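Positive phenol-degradative gene regulator (Ralstonia sp. E2, PDB 5FRV) probably activates transcription of phenol-degradation genes as a sigma-54-dependent, ATP-binding, DNA-binding regulator, its N-terminal sensory part here binding p-cresol and a zinc ion. Local coordinates at residues G126-E131 with C185-K190. Numbering follows the deposited sequence.
Sequences GEFLWE and CRILGK. With ZN (zinc ion), chain C; PCR (p-cresol), chain D.
Trp130, Phe128, Ile187 and Cys185 form the inner face of a central antiparallel strand pair that joins the p-cresol pocket to the zinc site in the sensory part of this regulator. Residues 126-131 and 185-190, the latter within the V4R domain, are the two middle strands of a four-stranded antiparallel sheet, in the order 109-118, 123-131, 185-191, 170-176. Reciprocal backbone bonds at Gly126-Gly189, Phe128-Ile187 and Trp130-Cys185 mark the three hydrogen-bonded pairs and fix the register; Gly189 N to Gly126 O, at 2.8 Å, is nearly straight (N-H...O 173°).

On the ligand side, CG2 of Ile187 sits over the six-membered ring of Trp130, 3.5 Å from its centroid, a CH-pi contact only 10° off the ring normal. With chi1 at 78°, Ile187 CG1 lies between the backbone N and the carbonyl carbon, and it packs against CB of Phe128 while Ile187 CD1 reaches Trp130 CZ2 (3.6 Å). Atom CD2 of p-cresol lies over the centre of the Phe128 ring, 3.6 Å above its plane, and helix 152-166 touches Trp130 and Ile187 through Ile155. Trp130 NE1 donates a hydrogen bond to the p-cresol OH (2.9 Å) from the indole edge, and p-cresol is also hydrogen-bonded to His102 ND1.

The opposite face bears Glu127, Leu129, Arg186 and Leu188; there Glu127 OE1 stays 4.2 Å from Arg186 NH2, opposite charges too far apart to pair. Back on the inner face, Cys185 CB abuts Trp130 CB (3.5 Å), and Cys185 SG binds zinc at 2.2 Å beside Cys151, Glu174 and Cys177.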
# COMPACT_ATOMS: atom_id res chain seq x y z
N GLY A 126 -19.99 7.52 -17.34
CA GLY A 126 -19.55 6.16 -17.08
C GLY A 126 -20.07 5.53 -15.81
O GLY A 126 -20.12 6.17 -14.76
N GLU A 127 -20.47 4.26 -15.92
CA GLU A 127 -21.03 3.47 -14.83
C GLU A 127 -20.25 2.18 -14.74
O GLU A 127 -19.97 1.56 -15.77
CB GLU A 127 -22.52 3.15 -15.05
CG GLU A 127 -23.48 4.34 -15.11
CD GLU A 127 -24.94 3.92 -15.32
OE1 GLU A 127 -25.20 2.71 -15.51
OE2 GLU A 127 -25.84 4.81 -15.30
N PHE A 128 -19.90 1.77 -13.53
CA PHE A 128 -19.08 0.57 -13.34
C PHE A 128 -19.54 -0.27 -12.17
O PHE A 128 -20.03 0.26 -11.16
CB PHE A 128 -17.60 0.95 -13.11
CG PHE A 128 -17.02 1.83 -14.18
CD1 PHE A 128 -17.27 3.19 -14.18
CD2 PHE A 128 -16.21 1.30 -15.16
CE1 PHE A 128 -16.75 3.99 -15.17
CE2 PHE A 128 -15.68 2.11 -16.15
CZ PHE A 128 -15.95 3.45 -16.15
N LEU A 129 -19.36 -1.59 -12.31
CA LEU A 129 -19.53 -2.56 -11.23
C LEU A 129 -18.20 -2.84 -10.53
O LEU A 129 -17.16 -3.00 -11.19
CB LEU A 129 -20.10 -3.87 -11.77
CG LEU A 129 -20.30 -4.99 -10.74
CD1 LEU A 129 -21.44 -4.64 -9.78
CD2 LEU A 129 -20.54 -6.34 -11.40
N TRP A 130 -18.25 -2.89 -9.21
CA TRP A 130 -17.11 -3.22 -8.36
C TRP A 130 -17.36 -4.49 -7.55
O TRP A 130 -18.15 -4.49 -6.61
CB TRP A 130 -16.82 -2.07 -7.39
CG TRP A 130 -15.96 -0.96 -7.93
CD1 TRP A 130 -15.27 -0.94 -9.11
CD2 TRP A 130 -15.70 0.30 -7.30
NE1 TRP A 130 -14.59 0.25 -9.24
CE2 TRP A 130 -14.84 1.03 -8.14
CE3 TRP A 130 -16.09 0.88 -6.09
CZ2 TRP A 130 -14.37 2.30 -7.81
CZ3 TRP A 130 -15.65 2.16 -5.78
CH2 TRP A 130 -14.79 2.84 -6.63
N GLU A 131 -16.67 -5.58 -7.89
CA GLU A 131 -16.76 -6.78 -7.07
C GLU A 131 -15.48 -7.02 -6.27
O GLU A 131 -14.38 -6.79 -6.76
CB GLU A 131 -17.07 -7.99 -7.95
CG GLU A 131 -18.43 -7.88 -8.66
CD GLU A 131 -18.67 -9.00 -9.66
OE1 GLU A 131 -18.23 -8.85 -10.82
OE2 GLU A 131 -19.28 -10.03 -9.28
N CYS A 185 -20.32 -3.11 -5.03
CA CYS A 185 -20.31 -1.65 -5.15
C CYS A 185 -20.65 -1.31 -6.58
O CYS A 185 -20.51 -2.14 -7.47
CB CYS A 185 -18.94 -1.05 -4.76
SG CYS A 185 -18.30 -1.44 -3.11
N ARG A 186 -21.11 -0.09 -6.80
CA ARG A 186 -21.47 0.38 -8.13
C ARG A 186 -21.35 1.89 -8.18
O ARG A 186 -21.81 2.60 -7.28
CB ARG A 186 -22.88 -0.07 -8.49
CG ARG A 186 -23.42 0.45 -9.79
CD ARG A 186 -24.76 -0.21 -10.08
NE ARG A 186 -25.53 0.51 -11.08
CZ ARG A 186 -26.35 1.53 -10.79
NH1 ARG A 186 -26.47 1.94 -9.54
NH2 ARG A 186 -27.03 2.13 -11.76
N ILE A 187 -20.70 2.39 -9.23
CA ILE A 187 -20.29 3.78 -9.25
C ILE A 187 -20.73 4.51 -10.53
O ILE A 187 -21.04 3.90 -11.55
CB ILE A 187 -18.74 3.90 -9.11
CG1 ILE A 187 -18.06 3.58 -10.45
CG2 ILE A 187 -18.22 3.00 -7.98
CD1 ILE A 187 -16.53 3.65 -10.42
N LEU A 188 -20.76 5.83 -10.42
CA LEU A 188 -21.08 6.71 -11.54
C LEU A 188 -20.12 7.87 -11.62
O LEU A 188 -19.91 8.58 -10.62
CB LEU A 188 -22.52 7.24 -11.41
CG LEU A 188 -22.89 8.33 -12.43
CD1 LEU A 188 -22.90 7.74 -13.83
CD2 LEU A 188 -24.22 9.00 -12.08
N GLY A 189 -19.54 8.08 -12.80
CA GLY A 189 -18.70 9.24 -13.01
C GLY A 189 -19.15 10.18 -14.11
O GLY A 189 -19.49 9.74 -15.22
N LYS A 190 -19.14 11.47 -13.82
CA LYS A 190 -19.45 12.48 -14.83
C LYS A 190 -18.80 13.83 -14.48
O LYS A 190 -18.32 14.02 -13.35
CB LYS A 190 -20.98 12.59 -15.00
CG LYS A 190 -21.73 13.20 -13.85
CD LYS A 190 -23.20 12.83 -13.93
CE LYS A 190 -23.95 13.22 -12.67
NZ LYS A 190 -25.39 12.88 -12.76
ZN ZN C . -17.83 0.38 -1.99
CB PCR D . -12.22 4.60 -15.07
CG PCR D . -12.20 3.69 -13.87
CD1 PCR D . -11.00 3.41 -13.23
CE1 PCR D . -10.99 2.57 -12.14
CD2 PCR D . -13.39 3.13 -13.41
CE2 PCR D . -13.38 2.29 -12.32
CZ PCR D . -12.18 2.01 -11.69
OH PCR D . -12.15 1.16 -10.58